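Local coordinates for protein insecticyanin A form (Manduca sexta, PDB 1Z24) that binds the bile pigment biliverdin IX gamma as a blue lipocalin, which together with lipoprotein-bound carotenes gives hornworms their green camouflage colour, at residues Glu142-Thr145 against Lys146-Asp150; Ser171-Ala174 against Cys175-Ser178; Asp150-Leu153 against Lys154-His158. All coordinates share one frame; numbering follows the deposited sequence.

Contact 1: Glu142-Thr145 against Lys146-Asp150; sequences EGNT and KEVVD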
ATOM      1  N   GLU A 142      21.838  19.832   6.875  1.00 64.39           N
ATOM      2  CA  GLU A 142      21.777  20.955   7.779  1.00100.00           C
ATOM      3  C   GLU A 142      20.545  21.845   8.020  1.00100.00           C
ATOM      4  O   GLU A 142      20.057  22.616   7.167  1.00100.00           O
ATOM      5  CB  GLU A 142      23.025  21.803   7.615  1.00100.00           C
ATOM      6  CG  GLU A 142      23.329  22.233   6.141  1.00100.00           C
ATOM      7  CD  GLU A 142      24.765  22.825   6.032  1.00100.00           C
ATOM      8  OE1 GLU A 142      25.585  22.478   5.132  1.00100.00           O
ATOM      9  OE2 GLU A 142      25.076  23.702   7.035  1.00100.00           O
ATOM     10  N   GLY A 143      20.139  21.755   9.292  1.00 51.35           N
ATOM     11  CA  GLY A 143      19.050  22.485   9.917  1.00100.00           C
ATOM     12  C   GLY A 143      17.897  22.933   9.051  1.00 64.60           C
ATOM     13  O   GLY A 143      16.763  22.521   9.337  1.00 47.09           O
ATOM     14  N   ASN A 144      18.123  23.772   8.026  1.00 41.90           N
ATOM     15  CA  ASN A 144      16.934  24.112   7.261  1.00 38.20           C
ATOM     16  C   ASN A 144      16.456  22.914   6.456  1.00 44.05           C
ATOM     17  O   ASN A 144      15.316  22.436   6.501  1.00 38.18           O
ATOM     18  CB  ASN A 144      16.484  25.528   6.814  1.00 40.84           C
ATOM     19  CG  ASN A 144      14.899  25.662   6.612  1.00100.00           C
ATOM     20  OD1 ASN A 144      14.009  25.198   7.393  1.00 52.59           O
ATOM     21  ND2 ASN A 144      14.497  26.319   5.521  1.00 79.22           N
ATOM     22  N   THR A 145      17.410  22.430   5.731  1.00 36.83           N
ATOM     23  CA  THR A 145      17.229  21.309   4.892  1.00 40.34           C
ATOM     24  C   THR A 145      16.782  20.118   5.683  1.00 29.76           C
ATOM     25  O   THR A 145      16.009  19.317   5.174  1.00 29.81           O
ATOM     26  CB  THR A 145      18.487  21.150   4.048  1.00 53.54           C
ATOM     27  OG1 THR A 145      18.508  22.291   3.189  1.00 60.78           O
ATOM     28  CG2 THR A 145      18.520  19.805   3.309  1.00 35.44           C
ATOM     29  N   LYS A 146      17.239  20.001   6.930  1.00 22.89           N
ATOM     30  CA  LYS A 146      16.830  18.855   7.768  1.00 20.74           C
ATOM     31  C   LYS A 146      15.345  18.939   8.003  1.00 45.57           C
ATOM     32  O   LYS A 146      14.624  17.976   7.920  1.00 31.51           O
ATOM     33  CB  LYS A 146      17.457  18.820   9.126  1.00 30.32           C
ATOM     34  CG  LYS A 146      17.449  17.402   9.585  1.00 49.83           C
ATOM     35  CD  LYS A 146      16.690  17.132  10.870  1.00 69.19           C
ATOM     36  CE  LYS A 146      16.682  15.637  11.186  1.00100.00           C
ATOM     37  NZ  LYS A 146      15.563  15.184  12.037  1.00100.00           N
ATOM     38  N   GLU A 147      14.881  20.119   8.296  1.00 27.00           N
ATOM     39  CA  GLU A 147      13.473  20.291   8.508  1.00 31.53           C
ATOM     40  C   GLU A 147      12.681  20.046   7.206  1.00 25.40           C
ATOM     41  O   GLU A 147      11.553  19.494   7.207  1.00 30.79           O
ATOM     42  CB  GLU A 147      13.200  21.682   9.081  1.00 33.43           C
ATOM     43  CG  GLU A 147      11.815  21.801   9.776  1.00 53.09           C
ATOM     44  CD  GLU A 147      11.194  23.219   9.811  1.00 62.48           C
ATOM     45  OE1 GLU A 147      10.091  23.511  10.336  1.00100.00           O
ATOM     46  OE2 GLU A 147      11.950  24.126   9.203  1.00100.00           O
ATOM     47  N   VAL A 148      13.243  20.493   6.115  1.00 27.39           N
ATOM     48  CA  VAL A 148      12.581  20.291   4.864  1.00 22.71           C
ATOM     49  C   VAL A 148      12.387  18.797   4.609  1.00 31.31           C
ATOM     50  O   VAL A 148      11.273  18.306   4.392  1.00 28.64           O
ATOM     51  CB  VAL A 148      13.380  20.910   3.756  1.00 27.09           C
ATOM     52  CG1 VAL A 148      12.773  20.377   2.447  1.00 24.49           C
ATOM     53  CG2 VAL A 148      13.066  22.433   3.817  1.00 22.84           C
ATOM     54  N   VAL A 149      13.481  18.082   4.736  1.00 28.77           N
ATOM     55  CA  VAL A 149      13.469  16.641   4.530  1.00 29.61           C
ATOM     56  C   VAL A 149      12.471  15.933   5.438  1.00 27.75           C
ATOM     57  O   VAL A 149      11.692  15.083   5.045  1.00 27.02           O
ATOM     58  CB  VAL A 149      14.910  16.140   4.808  1.00 30.20           C
ATOM     59  CG1 VAL A 149      14.968  14.638   4.951  1.00 27.56           C
ATOM     60  CG2 VAL A 149      15.820  16.540   3.664  1.00 26.42           C
ATOM     61  N   ASP A 150      12.489  16.299   6.683  1.00 29.04           N
ATOM     62  CA  ASP A 150      11.587  15.648   7.574  1.00 23.33           C
ATOM     63  C   ASP A 150      10.139  15.865   7.239  1.00 40.03           C
ATOM     64  O   ASP A 150       9.303  15.012   7.495  1.00 26.91           O
ATOM     65  CB  ASP A 150      11.663  16.269   8.963  1.00 32.24           C
ATOM     66  CG  ASP A 150      12.863  15.941   9.803  1.00 51.12           C
ATOM     67  OD1 ASP A 150      13.153  16.682  10.752  1.00 64.06           O
ATOM     68  OD2 ASP A 150      13.536  14.840   9.420  1.00 41.56           O
TER
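Gly143, Asn144 and Thr145 accept, at their carbonyl oxygens, the N-H groups of Glu147, Val148 and Val149, and these backbone bonds start helix 144-154, the alpha-helix of the lipocalin fold. Glu147 N lies 3.2 Å from Gly143 O and stands above the carbonyl plane. Val148 N reaches Asn144 O at 2.9 Å, in the carbonyl plane. The third bond, from Val149 N to Thr145 O, is nearly straight, with an N-H...O angle of 171°. Gly143 occupies the N-cap, where the chain turns from loop into helix with a positive phi, a backbone shape that glycine adopts readily.

Charged and polar groups lie on the solvent side. Lys146 and Asp150 are four residues apart, one turn of helix, and NZ of Lys146 forms a salt bridge to Asp150 OD1 at 3.1 Å, on the syn lone pair of OD1; a weaker bond goes to the other oxygen, OD2. A bend in the lysine chain at chi2 (-120°) carries the ammonium along the helix to that carboxylate. The side chains of Asn144 and Glu147 lie near each other, also exposed.

The apolar contact is between beta-branched residues. Val149 has CG1 anti to its backbone N (chi1 166°), which leaves CG2 beside that N, and there it comes within 4.3 Å of Thr145 CG2. The CG2 methyls of Val149 and Val148 also lie beside backbone oxygens, those of Thr145 and Asn144 respectively.

This apolar side faces the barrel: Val148 and Val149 both rest on Tyr113 of strand 113-122, and Thr145 touches Asn112 in the loop just before that strand. Lys146, for its part, touches Leu141 in the loop that precedes the helix.

Contact 2: Ser171-Ala174 against Cys175-Ser178; sequences SEAA and CQYS
Cys175 and Gln176 fold back onto Ser171, Glu172 and Ala173 to make one short, weakly bonded helical turn, opened by a serine N-cap, in the C-terminal part of this lipocalin. Ser171 suits the first position because its short hydroxyl side chain can reach forward to an N-H of the first turn: OG accepts from Ala174 N at 3.1 Å, with an N-H...O angle of 167°. The carbonyl of the same residue closes the turn, receiving Cys175 N at 2.9 Å nearly along the C=O axis, so Ser171 holds the turn through both side chain and backbone. Alanine fits such a short turn at 173 and 174, its methyl directed outward and needing no polar partner.

Gln176 is the side chain to follow. Its CB lies beside Ala173 O and Glu172 O, at the end of the turn. CG is anti to the backbone N (chi1 -166°), and the chain runs extended from there back over the turn. CD, the amide carbon, comes about equally near to the oxygens of Glu172 and Ala173. At the tip, the amide stays near the same two oxygens, with no hydrogen bond assigned to it; glutamine's polar end suits this exposed surface.

The backbone N of Gln176 does make a hydrogen bond, to Ala173 O at 3.1 Å, from well above the carbonyl plane. Beyond it, Ser178 pairs through its backbone with Gly65 as the chain heads for strand 179-182. Cys175 ties the turn covalently to Cys43 by a disulfide; its sulfur is anti to the carbonyl carbon (chi1 -71°), and this orientation leaves SG 3.6 Å from Ser171 O.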
ATOM      1  N   SER A 171      32.851  11.097   8.848  1.00 43.41           N
ATOM      2  CA  SER A 171      33.979  11.681   9.551  1.00 36.43           C
ATOM      3  C   SER A 171      35.240  11.435   8.729  1.00 46.98           C
ATOM      4  O   SER A 171      35.256  10.563   7.810  1.00 28.90           O
ATOM      5  CB  SER A 171      34.080  11.112  10.942  1.00 25.36           C
ATOM      6  OG  SER A 171      34.557   9.811  10.795  1.00 33.84           O
ATOM      7  N   GLU A 172      36.281  12.207   9.037  1.00 33.25           N
ATOM      8  CA  GLU A 172      37.493  12.047   8.278  1.00 35.56           C
ATOM      9  C   GLU A 172      38.000  10.630   8.389  1.00 36.52           C
ATOM     10  O   GLU A 172      38.510  10.021   7.443  1.00 33.77           O
ATOM     11  CB  GLU A 172      38.515  13.123   8.624  1.00 28.38           C
ATOM     12  CG  GLU A 172      38.776  14.060   7.422  1.00100.00           C
ATOM     13  CD  GLU A 172      40.054  14.890   7.575  1.00100.00           C
ATOM     14  OE1 GLU A 172      40.327  15.913   6.903  1.00100.00           O
ATOM     15  OE2 GLU A 172      40.860  14.372   8.504  1.00100.00           O
ATOM     16  N   ALA A 173      37.779  10.102   9.579  1.00 29.00           N
ATOM     17  CA  ALA A 173      38.185   8.750   9.881  1.00 31.73           C
ATOM     18  C   ALA A 173      37.463   7.775   8.999  1.00 36.51           C
ATOM     19  O   ALA A 173      38.083   6.947   8.354  1.00 39.81           O
ATOM     20  CB  ALA A 173      37.949   8.399  11.334  1.00 25.42           C
ATOM     21  N   ALA A 174      36.145   7.911   8.980  1.00 29.89           N
ATOM     22  CA  ALA A 174      35.294   7.036   8.192  1.00 31.53           C
ATOM     23  C   ALA A 174      35.633   7.053   6.738  1.00 31.52           C
ATOM     24  O   ALA A 174      35.611   6.046   6.040  1.00 29.24           O
ATOM     25  CB  ALA A 174      33.874   7.549   8.285  1.00 40.56           C
ATOM     26  N   CYS A 175      35.930   8.223   6.257  1.00 35.62           N
ATOM     27  CA  CYS A 175      36.203   8.270   4.852  1.00 22.82           C
ATOM     28  C   CYS A 175      37.612   7.972   4.443  1.00 42.69           C
ATOM     29  O   CYS A 175      37.940   7.956   3.254  1.00 23.20           O
ATOM     30  CB  CYS A 175      35.923   9.705   4.400  1.00 28.26           C
ATOM     31  SG  CYS A 175      34.163  10.044   4.421  1.00 32.32           S
ATOM     32  N   GLN A 176      38.448   7.758   5.422  1.00 33.98           N
ATOM     33  CA  GLN A 176      39.840   7.499   5.139  1.00 35.03           C
ATOM     34  C   GLN A 176      40.084   6.152   4.516  1.00 33.17           C
ATOM     35  O   GLN A 176      39.476   5.156   4.922  1.00 36.79           O
ATOM     36  CB  GLN A 176      40.445   7.384   6.536  1.00 50.44           C
ATOM     37  CG  GLN A 176      41.963   7.417   6.799  1.00 49.96           C
ATOM     38  CD  GLN A 176      42.018   7.998   8.244  1.00100.00           C
ATOM     39  OE1 GLN A 176      42.218   9.231   8.461  1.00100.00           O
ATOM     40  NE2 GLN A 176      41.718   7.151   9.264  1.00100.00           N
ATOM     41  N   TYR A 177      40.985   6.112   3.549  1.00 30.60           N
ATOM     42  CA  TYR A 177      41.295   4.831   2.950  1.00 55.98           C
ATOM     43  C   TYR A 177      42.740   4.759   2.510  1.00 44.13           C
ATOM     44  O   TYR A 177      43.288   5.732   2.026  1.00 39.53           O
ATOM     45  CB  TYR A 177      40.415   4.381   1.815  1.00 33.84           C
ATOM     46  CG  TYR A 177      40.461   5.394   0.720  1.00 27.85           C
ATOM     47  CD1 TYR A 177      41.360   5.257  -0.350  1.00 30.66           C
ATOM     48  CD2 TYR A 177      39.586   6.486   0.774  1.00 25.15           C
ATOM     49  CE1 TYR A 177      41.362   6.205  -1.372  1.00 30.24           C
ATOM     50  CE2 TYR A 177      39.575   7.434  -0.249  1.00 26.47           C
ATOM     51  CZ  TYR A 177      40.475   7.287  -1.308  1.00 27.44           C
ATOM     52  OH  TYR A 177      40.468   8.229  -2.288  1.00 52.58           O
ATOM     53  N   SER A 178      43.357   3.598   2.675  1.00 44.13           N
ATOM     54  CA  SER A 178      44.739   3.432   2.276  1.00 55.19           C
ATOM     55  C   SER A 178      44.785   2.872   0.875  1.00 45.76           C
ATOM     56  O   SER A 178      45.745   3.067   0.137  1.00 41.74           O
ATOM     57  CB  SER A 178      45.435   2.477   3.195  1.00 44.36           C
ATOM     58  OG  SER A 178      44.760   1.223   3.072  1.00100.00           O
TER

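Contact 3: Asp150-Leu153 against Lys154-His158; sequences DNVL and KTFSH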
ATOM      1  N   ASP A 150      12.489  16.299   6.683  1.00 29.04           N
ATOM      2  CA  ASP A 150      11.587  15.648   7.574  1.00 23.33           C
ATOM      3  C   ASP A 150      10.139  15.865   7.239  1.00 40.03           C
ATOM      4  O   ASP A 150       9.303  15.012   7.495  1.00 26.91           O
ATOM      5  CB  ASP A 150      11.663  16.269   8.963  1.00 32.24           C
ATOM      6  CG  ASP A 150      12.863  15.941   9.803  1.00 51.12           C
ATOM      7  OD1 ASP A 150      13.153  16.682  10.752  1.00 64.06           O
ATOM      8  OD2 ASP A 150      13.536  14.840   9.420  1.00 41.56           O
ATOM      9  N   ASN A 151       9.819  17.015   6.716  1.00 28.45           N
ATOM     10  CA  ASN A 151       8.420  17.253   6.414  1.00 22.05           C
ATOM     11  C   ASN A 151       7.990  16.550   5.146  1.00 25.73           C
ATOM     12  O   ASN A 151       6.852  16.115   5.005  1.00 27.94           O
ATOM     13  CB  ASN A 151       8.226  18.728   6.258  1.00 22.84           C
ATOM     14  CG  ASN A 151       7.830  19.345   7.586  1.00 29.42           C
ATOM     15  OD1 ASN A 151       6.634  19.501   7.870  1.00 29.78           O
ATOM     16  ND2 ASN A 151       8.824  19.695   8.417  1.00 21.23           N
ATOM     17  N   VAL A 152       8.916  16.441   4.214  1.00 33.15           N
ATOM     18  CA  VAL A 152       8.615  15.776   2.962  1.00 30.51           C
ATOM     19  C   VAL A 152       8.415  14.271   3.237  1.00 39.76           C
ATOM     20  O   VAL A 152       7.411  13.626   2.787  1.00 30.00           O
ATOM     21  CB  VAL A 152       9.715  16.075   1.918  1.00 24.44           C
ATOM     22  CG1 VAL A 152       9.625  15.107   0.748  1.00 32.07           C
ATOM     23  CG2 VAL A 152       9.511  17.426   1.252  1.00 22.22           C
ATOM     24  N   LEU A 153       9.383  13.740   3.973  1.00 24.65           N
ATOM     25  CA  LEU A 153       9.348  12.344   4.346  1.00 38.11           C
ATOM     26  C   LEU A 153       8.032  11.986   4.986  1.00 31.57           C
ATOM     27  O   LEU A 153       7.475  10.974   4.683  1.00 33.65           O
ATOM     28  CB  LEU A 153      10.302  12.019   5.478  1.00 30.45           C
ATOM     29  CG  LEU A 153      11.525  11.360   4.973  1.00 36.41           C
ATOM     30  CD1 LEU A 153      12.230  11.014   6.237  1.00 38.22           C
ATOM     31  CD2 LEU A 153      11.218  10.095   4.176  1.00 26.69           C
ATOM     32  N   LYS A 154       7.550  12.879   5.775  1.00 26.68           N
ATOM     33  CA  LYS A 154       6.287  12.643   6.397  1.00 28.59           C
ATOM     34  C   LYS A 154       5.147  12.373   5.384  1.00 32.80           C
ATOM     35  O   LYS A 154       4.284  11.525   5.561  1.00 29.20           O
ATOM     36  CB  LYS A 154       5.984  13.939   7.080  1.00 40.02           C
ATOM     37  CG  LYS A 154       5.370  13.764   8.425  1.00 30.87           C
ATOM     38  CD  LYS A 154       4.682  15.026   8.949  1.00100.00           C
ATOM     39  CE  LYS A 154       3.559  14.786   9.971  1.00 99.45           C
ATOM     40  NZ  LYS A 154       2.190  14.679   9.397  1.00 29.68           N
ATOM     41  N   THR A 155       5.207  13.020   4.244  1.00 24.78           N
ATOM     42  CA  THR A 155       4.154  12.744   3.308  1.00 22.84           C
ATOM     43  C   THR A 155       4.280  11.359   2.726  1.00 37.63           C
ATOM     44  O   THR A 155       3.427  10.891   2.018  1.00 31.75           O
ATOM     45  CB  THR A 155       4.086  13.767   2.240  1.00 32.18           C
ATOM     46  OG1 THR A 155       5.223  13.513   1.452  1.00 23.42           O
ATOM     47  CG2 THR A 155       4.302  15.079   2.995  1.00 24.42           C
ATOM     48  N   PHE A 156       5.354  10.688   3.025  1.00 25.07           N
ATOM     49  CA  PHE A 156       5.552   9.310   2.517  1.00 24.19           C
ATOM     50  C   PHE A 156       5.556   8.253   3.630  1.00 24.94           C
ATOM     51  O   PHE A 156       6.047   7.108   3.494  1.00 26.39           O
ATOM     52  CB  PHE A 156       6.850   9.147   1.709  1.00 28.82           C
ATOM     53  CG  PHE A 156       6.890  10.067   0.506  1.00 31.72           C
ATOM     54  CD1 PHE A 156       6.027   9.808  -0.554  1.00 44.12           C
ATOM     55  CD2 PHE A 156       7.752  11.165   0.415  1.00 26.10           C
ATOM     56  CE1 PHE A 156       6.009  10.606  -1.694  1.00 29.01           C
ATOM     57  CE2 PHE A 156       7.742  11.971  -0.731  1.00 27.23           C
ATOM     58  CZ  PHE A 156       6.857  11.705  -1.782  1.00 26.42           C
ATOM     59  N   SER A 157       4.975   8.656   4.765  1.00 24.74           N
ATOM     60  CA  SER A 157       4.895   7.837   5.940  1.00 28.79           C
ATOM     61  C   SER A 157       4.274   6.474   5.678  1.00 27.16           C
ATOM     62  O   SER A 157       4.603   5.523   6.368  1.00 29.55           O
ATOM     63  CB  SER A 157       4.449   8.607   7.202  1.00 29.41           C
ATOM     64  OG  SER A 157       3.125   9.052   6.912  1.00 59.66           O
ATOM     65  N   HIS A 158       3.403   6.364   4.690  1.00 27.55           N
ATOM     66  CA  HIS A 158       2.757   5.079   4.371  1.00 28.84           C
ATOM     67  C   HIS A 158       3.606   4.229   3.462  1.00 34.31           C
ATOM     68  O   HIS A 158       3.207   3.154   3.052  1.00 29.26           O
ATOM     69  CB  HIS A 158       1.405   5.312   3.641  1.00 32.14           C
ATOM     70  CG  HIS A 158       1.534   6.055   2.358  1.00 27.48           C
ATOM     71  ND1 HIS A 158       2.003   7.346   2.299  1.00 25.19           N
ATOM     72  CD2 HIS A 158       1.236   5.661   1.084  1.00 33.77           C
ATOM     73  CE1 HIS A 158       1.998   7.704   1.039  1.00 32.88           C
ATOM     74  NE2 HIS A 158       1.533   6.714   0.281  1.00 34.08           N
TER
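Val152, Leu153, Thr155 and Phe156 meet where helix 144-154 ends, and a type I beta turn from Lys154 to Ser157 leads the chain away. Val152 O is gripped twice by one residue: Thr155 N donates from above the carbonyl plane at 2.7 Å, and Thr155 OG1 donates in that plane at 2.6 Å. The threonine hydroxyl lies between backbone N and carbonyl carbon (chi1 72°), which turns it back to the helix; only one bond from CB, it is short enough to reach Val152 O one turn back. Phe156 N similarly takes Leu153 O, while Lys154 N keeps the last i to i+4 bond, to Asp150 O.

The Val152 and Phe156 side chains run alongside each other in the same direction, with ring atom CE2 of Phe156 3.9 Å from Val152 CG1. Thr155 OG1 also stands over one face of the ring, toward its rim.

Farther out, these apolar groups settle on the barrel: Val152 on Tyr113, Ile115 and Ala107, Phe156 on Leu106. Ser157 packs on Tyr8 of the second subunit. Within the turn, Lys154 O accepts from both N and OG of this serine, the OG bond being 3.0 Å long.

In the fold
Contacts 1 and 3 are successive parts of one element, helix 144-154: contact 1 holds its start, contact 3 its end and the turn beyond, and they share Asp150, with centres 12 Å apart. Contact 2 follows later in the chain, on the short helix 172-175 that leads toward strand 179-182, with its centre 26 Å from contact 1 and 32 Å from contact 3. All three lie on the surface, 17 to 21 Å from the chain's centre. The long helix joins the outside of the pigment-binding barrel by side-chain packing on strands 97-108 and 113-122, whereas the later turn is joined by the Cys43-Cys175 disulfide.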